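Local coordinates for SxtG (Microseira wollei, PDB 6U1R), which is an amidinotransferase of the saxitoxin biosynthetic pathway, probably moving an amidino group to an amine acceptor by way of a covalent enzyme intermediate, at residues E54-K58 and M151-N155; V333-Q337 and F356-Y360; I99-E103 and L326-I332; L278-F283 and S316-L321; A216-V220 and S231-N235. All coordinates share one frame; numbering follows the deposited sequence. Where two conformers were deposited one is given.

Contact 1 of 5, residues E54-K58 and M151-N155; sequences EPINK and MADRN
An Asx turn at Asp-153, in the loop after strand 145-148, faces Ile-56 and Asn-57 of the short helix 53-57, beside the predicted active site of this amidinotransferase: the side chain of Ala-152 lies about 5 Å from that of Asp-215, a predicted catalytic residue. Asp-153 OD1 closes the turn by accepting from Asn-155 N at 2.9 Å. The carboxylate reaches across because CG lies anti to the backbone N (chi1 -170°). Asn-57 ND2 donates to Asp-153 OD2 over a longish 3.3 Å, arriving on the syn side, with the amide and carboxylate planes turned 48° apart; the same ND2 also bonds Ala-52 O. A water gives one hydrogen to Asn-57 OD1 and the other to Asp-153 OD2, both at 2.7 Å, doubling the link between these side chains. Two more waters donate to Glu-54 O, the carbonyl oxygen of the cis peptide bond to Pro-55; one also donates to Asp-153 OD1, the other to Asn-155 OD1. The apolar pair is Ile-56 CD1 with Ala-152 CB at 4.0 Å, and the same methyl packs on the backbone, 3.5 Å from Ala-152 O and close to Asp-153 CA. Arg-154, held through NH2 by Leu-185 O and Asp-187, runs its guanidinium obliquely past the proline ring, with Pro-55 CG 4.4 Å from Arg-154 NH1.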
# COMPACT_ATOMS: atom_id res chain seq x y z
N GLU A 54 -17.82 -6.30 -15.10
CA GLU A 54 -18.42 -5.77 -13.88
C GLU A 54 -17.38 -5.62 -12.79
O GLU A 54 -16.38 -6.36 -12.79
CB GLU A 54 -19.56 -6.68 -13.38
CG GLU A 54 -20.67 -6.94 -14.39
CD GLU A 54 -21.81 -5.94 -14.31
OE1 GLU A 54 -22.80 -6.11 -15.05
OE2 GLU A 54 -21.72 -4.99 -13.50
N PRO A 55 -17.58 -4.66 -11.87
CA PRO A 55 -18.67 -3.67 -11.88
C PRO A 55 -18.26 -2.33 -12.50
O PRO A 55 -19.07 -1.41 -12.38
CB PRO A 55 -18.97 -3.51 -10.39
CG PRO A 55 -17.62 -3.61 -9.76
CD PRO A 55 -16.83 -4.60 -10.61
N ILE A 56 -17.08 -2.24 -13.14
CA ILE A 56 -16.54 -0.96 -13.65
C ILE A 56 -16.64 -0.87 -15.17
O ILE A 56 -17.17 0.11 -15.70
CB ILE A 56 -15.09 -0.75 -13.19
CG1 ILE A 56 -15.02 -0.58 -11.67
CG2 ILE A 56 -14.46 0.46 -13.89
CD1 ILE A 56 -13.65 -0.71 -11.16
N ASN A 57 -16.04 -1.82 -15.89
CA ASN A 57 -15.66 -1.55 -17.27
C ASN A 57 -16.86 -1.43 -18.20
O ASN A 57 -16.73 -0.82 -19.27
CB ASN A 57 -14.70 -2.62 -17.74
CG ASN A 57 -13.39 -2.52 -17.00
OD1 ASN A 57 -12.91 -1.41 -16.75
ND2 ASN A 57 -12.83 -3.66 -16.60
N LYS A 58 -18.01 -1.97 -17.84
CA LYS A 58 -19.16 -1.76 -18.70
C LYS A 58 -19.47 -0.27 -18.88
O LYS A 58 -20.11 0.11 -19.86
CB LYS A 58 -20.38 -2.50 -18.17
CG LYS A 58 -20.98 -1.96 -16.90
CD LYS A 58 -22.08 -2.91 -16.44
CE LYS A 58 -22.84 -2.39 -15.23
NZ LYS A 58 -24.02 -3.30 -14.96
N MET A 151 -6.03 0.56 -6.65
CA MET A 151 -6.88 0.50 -7.83
C MET A 151 -8.27 -0.03 -7.53
O MET A 151 -8.44 -0.98 -6.75
CB MET A 151 -6.19 -0.35 -8.90
CG MET A 151 -4.82 0.22 -9.32
SD MET A 151 -4.01 -0.77 -10.61
CE MET A 151 -4.87 -0.22 -12.09
N ALA A 152 -9.28 0.59 -8.16
CA ALA A 152 -10.68 0.22 -7.90
C ALA A 152 -11.09 -1.08 -8.57
O ALA A 152 -12.08 -1.71 -8.14
CB ALA A 152 -11.61 1.35 -8.35
N ASP A 153 -10.38 -1.50 -9.62
CA ASP A 153 -10.75 -2.69 -10.37
C ASP A 153 -10.23 -3.94 -9.66
O ASP A 153 -9.02 -4.19 -9.60
CB ASP A 153 -10.22 -2.58 -11.80
CG ASP A 153 -10.78 -3.66 -12.71
OD1 ASP A 153 -11.01 -4.78 -12.21
OD2 ASP A 153 -10.98 -3.39 -13.91
N ARG A 154 -11.17 -4.72 -9.09
CA ARG A 154 -10.83 -5.94 -8.38
C ARG A 154 -9.92 -6.86 -9.18
O ARG A 154 -9.04 -7.50 -8.61
CB ARG A 154 -12.12 -6.69 -8.01
CG ARG A 154 -12.96 -6.02 -6.95
CD ARG A 154 -14.34 -6.66 -6.92
NE ARG A 154 -15.14 -6.21 -5.78
CZ ARG A 154 -16.46 -6.31 -5.72
NH1 ARG A 154 -17.15 -6.84 -6.74
NH2 ARG A 154 -17.10 -5.89 -4.63
N ASN A 155 -10.14 -6.99 -10.49
CA ASN A 155 -9.31 -7.91 -11.25
C ASN A 155 -7.86 -7.46 -11.34
O ASN A 155 -7.00 -8.26 -11.73
CB ASN A 155 -9.88 -8.10 -12.65
CG ASN A 155 -11.22 -8.78 -12.64
OD1 ASN A 155 -12.24 -8.13 -12.45
ND2 ASN A 155 -11.22 -10.11 -12.83
O HOH W 1 -13.72 -4.93 -12.01
O HOH W 2 -14.70 -8.25 -11.48
O HOH W 3 -10.88 -0.88 -15.00

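Contact 2 of 5, residues V333-Q337 and F356-Y360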
# COMPACT_ATOMS: atom_id res chain seq x y z
N VAL A 333 4.26 8.66 -31.99
CA VAL A 333 2.85 8.84 -32.35
C VAL A 333 2.50 7.76 -33.36
O VAL A 333 3.36 7.27 -34.10
CB VAL A 333 2.62 10.28 -32.88
CG1 VAL A 333 3.63 10.61 -33.91
CG2 VAL A 333 1.21 10.48 -33.43
N GLU A 334 1.23 7.38 -33.38
CA GLU A 334 0.81 6.20 -34.13
C GLU A 334 0.60 6.52 -35.62
O GLU A 334 0.06 7.57 -35.99
CB GLU A 334 -0.47 5.63 -33.53
CG GLU A 334 -0.65 4.11 -33.74
CD GLU A 334 -1.10 3.74 -35.16
OE1 GLU A 334 -1.90 4.49 -35.76
OE2 GLU A 334 -0.67 2.67 -35.65
N LYS A 335 0.98 5.55 -36.46
CA LYS A 335 1.13 5.77 -37.90
C LYS A 335 -0.17 6.19 -38.58
O LYS A 335 -0.14 6.99 -39.53
CB LYS A 335 1.69 4.49 -38.53
CG LYS A 335 1.78 4.53 -40.05
CD LYS A 335 2.80 3.52 -40.57
CE LYS A 335 2.91 3.53 -42.10
NZ LYS A 335 3.03 2.15 -42.67
N LYS A 336 -1.31 5.66 -38.14
CA LYS A 336 -2.56 6.04 -38.80
C LYS A 336 -3.11 7.36 -38.29
O LYS A 336 -4.12 7.84 -38.82
CB LYS A 336 -3.60 4.92 -38.64
CG LYS A 336 -3.23 3.65 -39.42
CD LYS A 336 -4.39 2.68 -39.50
CE LYS A 336 -3.93 1.26 -39.82
NZ LYS A 336 -3.73 1.06 -41.28
N GLN A 337 -2.47 7.99 -37.30
CA GLN A 337 -2.96 9.26 -36.77
C GLN A 337 -2.39 10.43 -37.57
O GLN A 337 -1.63 11.25 -37.07
CB GLN A 337 -2.61 9.37 -35.29
CG GLN A 337 -3.25 8.30 -34.47
CD GLN A 337 -4.74 8.51 -34.31
OE1 GLN A 337 -5.19 9.65 -34.12
NE2 GLN A 337 -5.50 7.41 -34.35
N PHE A 356 0.89 0.67 -34.09
CA PHE A 356 0.60 0.27 -32.71
C PHE A 356 -0.89 0.05 -32.44
O PHE A 356 -1.27 -0.15 -31.28
CB PHE A 356 1.16 1.32 -31.74
CG PHE A 356 1.63 0.75 -30.41
CD1 PHE A 356 2.60 -0.23 -30.37
CD2 PHE A 356 1.10 1.20 -29.21
CE1 PHE A 356 3.05 -0.75 -29.15
CE2 PHE A 356 1.54 0.70 -28.00
CZ PHE A 356 2.52 -0.29 -27.97
N GLU A 357 -1.74 0.07 -33.48
CA GLU A 357 -3.17 -0.15 -33.23
C GLU A 357 -3.48 -1.54 -32.70
O GLU A 357 -4.55 -1.72 -32.09
CB GLU A 357 -4.00 0.08 -34.49
CG GLU A 357 -4.02 1.52 -34.93
CD GLU A 357 -5.16 1.84 -35.86
OE1 GLU A 357 -5.59 0.94 -36.63
OE2 GLU A 357 -5.63 2.99 -35.81
N SER A 358 -2.58 -2.52 -32.90
CA SER A 358 -2.79 -3.86 -32.33
C SER A 358 -2.70 -3.86 -30.82
O SER A 358 -3.12 -4.84 -30.20
CB SER A 358 -1.77 -4.86 -32.88
OG SER A 358 -1.98 -5.08 -34.26
N TYR A 359 -2.14 -2.82 -30.23
CA TYR A 359 -2.09 -2.68 -28.78
C TYR A 359 -3.39 -2.15 -28.20
O TYR A 359 -3.69 -2.41 -27.03
CB TYR A 359 -0.93 -1.77 -28.40
CG TYR A 359 -0.24 -2.14 -27.10
CD1 TYR A 359 0.77 -3.11 -27.08
CD2 TYR A 359 -0.55 -1.50 -25.90
CE1 TYR A 359 1.43 -3.45 -25.90
CE2 TYR A 359 0.10 -1.84 -24.72
CZ TYR A 359 1.08 -2.81 -24.72
OH TYR A 359 1.74 -3.14 -23.56
N TYR A 360 -4.19 -1.44 -29.00
CA TYR A 360 -5.37 -0.77 -28.47
C TYR A 360 -6.35 -1.71 -27.77
O TYR A 360 -6.98 -1.28 -26.78
CB TYR A 360 -6.10 -0.02 -29.58
CG TYR A 360 -5.37 1.16 -30.21
CD1 TYR A 360 -4.14 1.60 -29.74
CD2 TYR A 360 -5.94 1.85 -31.27
CE1 TYR A 360 -3.50 2.68 -30.34
CE2 TYR A 360 -5.32 2.92 -31.85
CZ TYR A 360 -4.10 3.33 -31.38
OH TYR A 360 -3.47 4.40 -31.96
O HOH W 4 -4.16 4.91 -34.59
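Where strand 330-334 ends, a type I beta turn from Glu-334 to Gln-337 brings the backbone close to the loop after strand 350-354, with the CA atoms of Glu-334 and Phe-356 6.1 Å apart. Glu-334, bent at chi2 (-77°), joins the two. Its OE2 offers the anti lone pair to Phe-356 N at 3.0 Å, while OE1 accepts from Lys-336 N at 2.7 Å, met from above the carboxylate plane, and so braces its own turn. One water joins four side chains: it donates to Glu-334 OE1 and Glu-357 OE2, and accepts from Gln-337 NE2 and Tyr-360 OH. Glu-334 OE1 and Glu-357 OE2 come within 4.0 Å, a repulsion the shared water probably eases, as may His-306 NE2, which also bonds Glu-357 OE2. Tyr-360 OH further touches Glu-334 CG at 3.3 Å, and the aliphatic part of Lys-336 crosses Glu-357 at about a right angle. Gln-337 sits at the N-cap of helix 338-346, whose Met-340 and Ile-341 pack on Val-333. Helix 83-102 also packs on the loop, Phe-96 meeting the Phe-356 ring, Leu-93 touching Tyr-359, and Glu-92 OE1 bonding Ser-358 N.

Contact 3 of 5, residues I99-E103 and L326-I332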
# COMPACT_ATOMS: atom_id res chain seq x y z
N ILE A 99 12.43 1.12 -31.69
CA ILE A 99 12.52 2.58 -31.82
C ILE A 99 13.09 3.21 -30.56
O ILE A 99 14.00 4.05 -30.62
CB ILE A 99 11.14 3.16 -32.17
CG1 ILE A 99 10.70 2.67 -33.56
CG2 ILE A 99 11.19 4.69 -32.10
CD1 ILE A 99 9.30 3.12 -34.00
N LEU A 100 12.54 2.86 -29.40
CA LEU A 100 13.04 3.42 -28.14
C LEU A 100 14.54 3.19 -27.99
O LEU A 100 15.29 4.11 -27.60
CB LEU A 100 12.30 2.80 -26.96
CG LEU A 100 10.82 3.19 -26.78
CD1 LEU A 100 10.19 2.34 -25.67
CD2 LEU A 100 10.68 4.66 -26.46
N GLU A 101 15.00 1.97 -28.25
CA GLU A 101 16.42 1.66 -28.10
C GLU A 101 17.27 2.41 -29.13
O GLU A 101 18.36 2.89 -28.79
CB GLU A 101 16.62 0.15 -28.21
CG GLU A 101 15.95 -0.61 -27.04
CD GLU A 101 15.96 -2.13 -27.19
OE1 GLU A 101 15.96 -2.65 -28.34
OE2 GLU A 101 15.92 -2.82 -26.15
N ALA A 102 16.81 2.50 -30.37
CA ALA A 102 17.55 3.25 -31.37
C ALA A 102 17.66 4.72 -31.00
O ALA A 102 18.66 5.38 -31.32
CB ALA A 102 16.89 3.09 -32.73
N GLU A 103 16.64 5.24 -30.31
CA GLU A 103 16.67 6.62 -29.84
C GLU A 103 17.43 6.79 -28.52
O GLU A 103 17.36 7.88 -27.93
CB GLU A 103 15.23 7.14 -29.72
CG GLU A 103 14.49 7.21 -31.05
CD GLU A 103 15.10 8.21 -32.01
OE1 GLU A 103 15.67 9.22 -31.55
OE2 GLU A 103 15.01 7.97 -33.24
N LEU A 326 10.12 11.56 -25.84
CA LEU A 326 11.48 11.15 -25.52
C LEU A 326 12.33 12.29 -25.00
O LEU A 326 13.35 12.05 -24.34
CB LEU A 326 12.13 10.54 -26.77
CG LEU A 326 11.32 9.47 -27.49
CD1 LEU A 326 12.12 8.86 -28.64
CD2 LEU A 326 10.83 8.39 -26.52
N ASP A 327 11.96 13.52 -25.34
CA ASP A 327 12.49 14.76 -24.76
C ASP A 327 11.46 15.83 -25.12
O ASP A 327 10.33 15.49 -25.48
CB ASP A 327 13.92 15.06 -25.24
CG ASP A 327 14.05 15.11 -26.74
OD1 ASP A 327 13.08 15.48 -27.44
OD2 ASP A 327 15.16 14.76 -27.23
N GLU A 328 11.85 17.10 -25.05
CA GLU A 328 10.88 18.16 -25.33
C GLU A 328 10.48 18.24 -26.80
O GLU A 328 9.52 18.96 -27.13
CB GLU A 328 11.45 19.51 -24.88
CG GLU A 328 11.70 19.56 -23.39
CD GLU A 328 12.16 20.91 -22.90
OE1 GLU A 328 12.12 21.89 -23.68
OE2 GLU A 328 12.54 21.00 -21.71
N GLU A 329 11.16 17.52 -27.69
CA GLU A 329 10.94 17.63 -29.13
C GLU A 329 10.47 16.32 -29.76
O GLU A 329 9.52 16.33 -30.54
CB GLU A 329 12.25 18.11 -29.78
CG GLU A 329 12.22 18.15 -31.29
CD GLU A 329 13.55 18.63 -31.90
OE1 GLU A 329 14.58 18.60 -31.19
OE2 GLU A 329 13.57 19.03 -33.09
N ARG A 330 11.13 15.21 -29.46
CA ARG A 330 10.84 13.93 -30.10
C ARG A 330 9.64 13.27 -29.44
O ARG A 330 9.61 13.11 -28.21
CB ARG A 330 12.05 13.00 -30.02
CG ARG A 330 13.26 13.42 -30.89
CD ARG A 330 14.46 12.48 -30.64
NE ARG A 330 14.97 12.61 -29.28
CZ ARG A 330 15.70 11.69 -28.63
NH1 ARG A 330 16.00 10.54 -29.20
NH2 ARG A 330 16.11 11.93 -27.38
N VAL A 331 8.67 12.88 -30.25
CA VAL A 331 7.39 12.34 -29.76
C VAL A 331 7.01 11.12 -30.60
O VAL A 331 6.98 11.20 -31.84
CB VAL A 331 6.28 13.41 -29.79
CG1 VAL A 331 6.16 14.08 -31.15
CG2 VAL A 331 4.94 12.82 -29.36
N ILE A 332 6.71 9.99 -29.94
CA ILE A 332 6.25 8.79 -30.62
C ILE A 332 4.74 8.90 -30.77
O ILE A 332 4.02 9.19 -29.80
CB ILE A 332 6.67 7.52 -29.86
CG1 ILE A 332 8.21 7.36 -29.92
CG2 ILE A 332 6.00 6.28 -30.45
CD1 ILE A 332 8.76 6.24 -29.11
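Charged contacts come first, between Glu-103, just past the end of helix 83-102, and Arg-330 at the start of strand 330-334. Glu-103 OE1, lying 1° out of the guanidinium plane, takes Arg-330 NH1 on its anti lone pair at 2.7 Å; NH1 also donates to Glu-103 O at 3.2 Å, on a lone pair in the carbonyl plane. A cation at this helix C-terminal end would probably also gain from the helix dipole. The arginine chain bends at chi3 (-65°), turning its head between two acids, and the other side of the guanidinium grips Asp-327: NE and NH2 both bond OD2, each at 3.0 Å, from one face of the carboxylate. The resulting salt-bridge network fixes the rotation of the arginine head. Asp-327 is itself held by an Asx turn and Asx motif, OD1 accepting from the backbone N of Glu-329 and of Arg-330. Apolar contacts lie deeper. Leu-100 CD2 touches Leu-326 CD2 at 3.7 Å and Ile-332 CD1 at 3.6 Å, Ile-99 CG2 meets Ile-332 CD1 at 4.2 Å, and Leu-326 CD1 rests against Glu-103 CB at 3.7 Å. Leu-326 CB also covers one face of the guanidinium. The C-terminal part of helix 83-102 thus lies on strand 330-334, on strand 350-354 through Ile-99 against Ile-352 and Cys-354, and on strand 37-42, where Leu-100 meets Val-40 and Val-42.

Contact 4 of 5, residues L278-F283 and S316-L321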
# COMPACT_ATOMS: atom_id res chain seq x y z
N LEU A 278 -1.33 19.43 -24.80
CA LEU A 278 -2.25 18.91 -25.80
C LEU A 278 -3.59 18.58 -25.16
O LEU A 278 -3.63 17.85 -24.15
CB LEU A 278 -1.62 17.67 -26.43
CG LEU A 278 -2.32 16.88 -27.54
CD1 LEU A 278 -2.40 17.71 -28.80
CD2 LEU A 278 -1.57 15.59 -27.81
N VAL A 279 -4.68 19.07 -25.76
CA VAL A 279 -6.01 18.95 -25.15
C VAL A 279 -7.00 18.35 -26.14
O VAL A 279 -6.98 18.67 -27.34
CB VAL A 279 -6.50 20.32 -24.64
CG1 VAL A 279 -7.88 20.20 -24.11
CG2 VAL A 279 -5.55 20.84 -23.59
N ASN A 280 -7.86 17.49 -25.63
CA ASN A 280 -8.88 16.81 -26.42
C ASN A 280 -10.07 17.74 -26.61
O ASN A 280 -10.68 18.14 -25.61
CB ASN A 280 -9.29 15.53 -25.68
CG ASN A 280 -10.32 14.71 -26.41
OD1 ASN A 280 -11.27 15.25 -26.99
ND2 ASN A 280 -10.16 13.39 -26.36
N PRO A 281 -10.45 18.09 -27.84
CA PRO A 281 -11.51 19.11 -28.01
C PRO A 281 -12.90 18.62 -27.64
O PRO A 281 -13.79 19.46 -27.42
CB PRO A 281 -11.42 19.46 -29.50
CG PRO A 281 -10.96 18.24 -30.15
CD PRO A 281 -9.97 17.60 -29.14
N GLU A 282 -13.14 17.32 -27.59
CA GLU A 282 -14.44 16.78 -27.20
C GLU A 282 -14.56 16.55 -25.70
O GLU A 282 -15.66 16.68 -25.15
CB GLU A 282 -14.70 15.48 -27.96
CG GLU A 282 -14.98 15.68 -29.45
CD GLU A 282 -16.32 16.35 -29.69
OE1 GLU A 282 -17.30 15.96 -29.02
OE2 GLU A 282 -16.40 17.27 -30.54
N PHE A 283 -13.46 16.20 -25.03
CA PHE A 283 -13.52 15.91 -23.60
C PHE A 283 -13.24 17.12 -22.70
O PHE A 283 -13.53 17.06 -21.50
CB PHE A 283 -12.52 14.81 -23.23
CG PHE A 283 -12.75 13.47 -23.91
CD1 PHE A 283 -13.89 13.21 -24.66
CD2 PHE A 283 -11.81 12.46 -23.77
CE1 PHE A 283 -14.08 11.98 -25.27
CE2 PHE A 283 -11.98 11.23 -24.37
CZ PHE A 283 -13.12 10.98 -25.12
N SER A 316 -11.25 3.94 -28.32
CA SER A 316 -11.73 5.31 -28.46
C SER A 316 -11.00 5.93 -29.64
O SER A 316 -9.83 5.63 -29.88
CB SER A 316 -11.49 6.14 -27.19
OG SER A 316 -11.53 7.55 -27.46
N GLU A 317 -11.70 6.76 -30.38
CA GLU A 317 -11.04 7.39 -31.51
C GLU A 317 -9.99 8.38 -31.06
O GLU A 317 -9.16 8.81 -31.87
CB GLU A 317 -12.08 8.05 -32.42
CG GLU A 317 -12.51 9.43 -32.04
CD GLU A 317 -13.86 9.79 -32.64
OE1 GLU A 317 -14.89 9.42 -32.04
OE2 GLU A 317 -13.88 10.44 -33.71
N TRP A 318 -9.96 8.74 -29.78
CA TRP A 318 -8.99 9.72 -29.29
C TRP A 318 -7.70 9.07 -28.84
O TRP A 318 -6.88 9.73 -28.19
CB TRP A 318 -9.62 10.57 -28.18
CG TRP A 318 -10.71 11.41 -28.78
CD1 TRP A 318 -12.05 11.24 -28.64
CD2 TRP A 318 -10.54 12.53 -29.68
NE1 TRP A 318 -12.73 12.18 -29.37
CE2 TRP A 318 -11.82 12.98 -30.02
CE3 TRP A 318 -9.42 13.18 -30.22
CZ2 TRP A 318 -12.03 14.06 -30.87
CZ3 TRP A 318 -9.63 14.27 -31.06
CH2 TRP A 318 -10.93 14.68 -31.39
N ALA A 319 -7.47 7.81 -29.20
CA ALA A 319 -6.23 7.14 -28.84
C ALA A 319 -4.99 7.86 -29.35
O ALA A 319 -3.89 7.62 -28.83
CB ALA A 319 -6.24 5.70 -29.36
N GLY A 320 -5.13 8.73 -30.36
CA GLY A 320 -3.98 9.41 -30.94
C GLY A 320 -3.27 10.34 -29.99
O GLY A 320 -2.09 10.66 -30.21
N LEU A 321 -3.96 10.83 -28.94
CA LEU A 321 -3.35 11.70 -27.94
C LEU A 321 -2.42 10.96 -26.98
O LEU A 321 -1.66 11.63 -26.26
CB LEU A 321 -4.44 12.43 -27.12
CG LEU A 321 -5.04 13.69 -27.74
CD1 LEU A 321 -6.12 13.35 -28.75
CD2 LEU A 321 -5.60 14.58 -26.64
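Trp-318 packs against the residues that follow strand 276-279. Asn-280, its CG anti to the backbone N (chi1 -179°), carries its amide over one face of the indole, with ND2 3.2 Å from Trp-318 CG and the amide tilted 52° to the ring. Phe-283 completes a T-shaped pair, the indole turning its edge to the phenyl face, centroids 5.0 Å apart and planes at 65°. Because ND2 also stands 3.2 Å above the plane of the Phe-283 ring, the amide occupies the corner where the two aromatics meet. At the six-membered end of the indole, Pro-281 CG reaches Trp-318 CH2 at 3.8 Å. Across the opposite face lies Glu-317 CG. A second apolar group joins Leu-321 to the strand end: its CG approaches Leu-278 CD2 at 4.0 Å, and its CD2 lies against Asn-280 CB. That strand is the middle one of the mixed sheet 269-273, 276-279, 297-300, consistent with the alpha/beta propeller (pentein) fold of amidinotransferases. Both segments are folded by side-chain turns. Asn-280 forms an Asx turn and Asx motif, OD1 accepting from Glu-282 N in the carbonyl plane and from Phe-283 N well above it. Ser-316 makes an ST turn, OG accepting from Trp-318 N at 3.0 Å. Farther out, Thr-267 O bonds Asn-280 ND2 and so fixes the flip of the amide; Tyr-303 meets Trp-318 edge-to-face. Met-340 of helix 338-346 packs on both Leu-278 and Leu-321.

Contact 5 of 5, residues A216-V220 and S231-N235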
# COMPACT_ATOMS: atom_id res chain seq x y z
N ALA A 216 -3.12 5.39 -11.49
CA ALA A 216 -2.07 6.39 -11.69
C ALA A 216 -2.26 7.13 -13.00
O ALA A 216 -1.89 8.30 -13.12
CB ALA A 216 -0.70 5.70 -11.63
N ALA A 217 -2.84 6.47 -14.00
CA ALA A 217 -2.98 7.10 -15.31
C ALA A 217 -4.13 8.10 -15.38
O ALA A 217 -4.34 8.69 -16.45
CB ALA A 217 -3.17 6.02 -16.37
N ASP A 218 -4.86 8.33 -14.28
CA ASP A 218 -5.75 9.49 -14.21
C ASP A 218 -5.00 10.79 -13.85
O ASP A 218 -5.66 11.83 -13.64
CB ASP A 218 -6.88 9.25 -13.19
CG ASP A 218 -8.08 8.55 -13.81
OD1 ASP A 218 -8.44 8.91 -14.95
OD2 ASP A 218 -8.63 7.64 -13.15
N PHE A 219 -3.66 10.76 -13.83
CA PHE A 219 -2.82 11.91 -13.52
C PHE A 219 -1.71 12.07 -14.55
O PHE A 219 -1.19 11.09 -15.08
CB PHE A 219 -2.21 11.79 -12.12
CG PHE A 219 -3.23 11.64 -11.04
CD1 PHE A 219 -3.71 10.38 -10.70
CD2 PHE A 219 -3.73 12.74 -10.37
CE1 PHE A 219 -4.65 10.23 -9.72
CE2 PHE A 219 -4.67 12.59 -9.37
CZ PHE A 219 -5.14 11.34 -9.06
N VAL A 220 -1.36 13.33 -14.85
CA VAL A 220 -0.19 13.66 -15.65
C VAL A 220 0.64 14.69 -14.89
O VAL A 220 0.11 15.47 -14.10
CB VAL A 220 -0.55 14.18 -17.07
CG1 VAL A 220 -0.97 13.03 -17.94
CG2 VAL A 220 -1.65 15.24 -16.99
N SER A 231 -12.94 9.87 -12.24
CA SER A 231 -13.25 8.95 -13.34
C SER A 231 -14.04 7.78 -12.77
O SER A 231 -14.40 7.77 -11.60
CB SER A 231 -11.98 8.46 -14.03
OG SER A 231 -11.32 7.57 -13.17
N HIS A 232 -14.28 6.77 -13.61
CA HIS A 232 -14.92 5.56 -13.10
C HIS A 232 -14.05 4.76 -12.13
O HIS A 232 -14.58 3.83 -11.53
CB HIS A 232 -15.37 4.68 -14.25
CG HIS A 232 -16.55 5.25 -14.98
ND1 HIS A 232 -17.76 5.47 -14.35
CD2 HIS A 232 -16.70 5.68 -16.25
CE1 HIS A 232 -18.61 5.99 -15.22
NE2 HIS A 232 -18.00 6.12 -16.38
N VAL A 233 -12.77 5.10 -11.94
CA VAL A 233 -11.95 4.41 -10.96
C VAL A 233 -11.31 5.34 -9.93
O VAL A 233 -10.85 4.84 -8.89
CB VAL A 233 -10.85 3.55 -11.65
CG1 VAL A 233 -11.49 2.49 -12.53
CG2 VAL A 233 -9.89 4.43 -12.44
N THR A 234 -11.27 6.65 -10.14
CA THR A 234 -10.59 7.58 -9.24
C THR A 234 -11.64 8.47 -8.59
O THR A 234 -12.37 9.17 -9.29
CB THR A 234 -9.56 8.43 -10.01
OG1 THR A 234 -8.49 7.58 -10.47
CG2 THR A 234 -8.97 9.51 -9.12
N ASN A 235 -11.74 8.43 -7.26
CA ASN A 235 -12.70 9.22 -6.52
C ASN A 235 -12.02 10.34 -5.73
O ASN A 235 -10.81 10.53 -5.79
CB ASN A 235 -13.57 8.33 -5.60
CG ASN A 235 -12.78 7.63 -4.51
OD1 ASN A 235 -11.56 7.77 -4.39
ND2 ASN A 235 -13.48 6.84 -3.71
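Asp-218, in the 3-10 turn just before strand 219-222, is clasped by two hydroxyls of the loop leading to helix 236-245. Its OD2 accepts from Ser-231 OG and from Thr-234 OG1, each at 2.7 Å; the threonine comes on the anti side, the serine from 37° above the carboxylate plane. OD1 is supplied by Gln-229 NE2, so both oxygens of this buried group have donors. Ser-231 OG, set between the backbone N and the carbonyl carbon (chi1 72°), takes Val-233 N at 3.1 Å and Thr-234 N at 3.2 Å, forming an ST turn and ST motif; Ser-231 N separately bonds Thr-234 O. Thr-234 OG1 takes the backbone N of Asp-215, a predicted active-site residue. Carbon packing is slight: Thr-234 CG2 meets Phe-219 CZ at 4.2 Å. A methyl, Val-233 CG2, sits beside Asp-218 OD2. With their protons directed to a single carboxylate oxygen, the hydroxyls turn their acceptor sides to backbone N-H groups. The bonds run from Asp-218, whose side chain is about 4 Å from that of the predicted active-site His-264, through Thr-234 to Asp-215 N, consistent with a second-shell part in shaping the site.

Overall arrangement
From the N terminus, contact 1 closes a loop from helix 53-57 to the turn after strand 145-148. Contact 3 starts within that loop, at the end of helix 83-102, so the two cross; it closes far along the chain, at strand 330-334, and encloses contacts 5 and 4, which follow in series. Contact 5 shuts a short loop around strands 219-222 and 225-229, and contact 4 links the end of strand 276-279 to the segment before strand 324-325. Contact 2 comes last, closing a loop over helix 338-346 and strand 350-354 and sharing strand 330-334 with contact 3. Contacts 1 and 5 pack together through Ile-56, Ala-152 and Val-233, as do contacts 2 and 4 through Gln-337 and Gly-320.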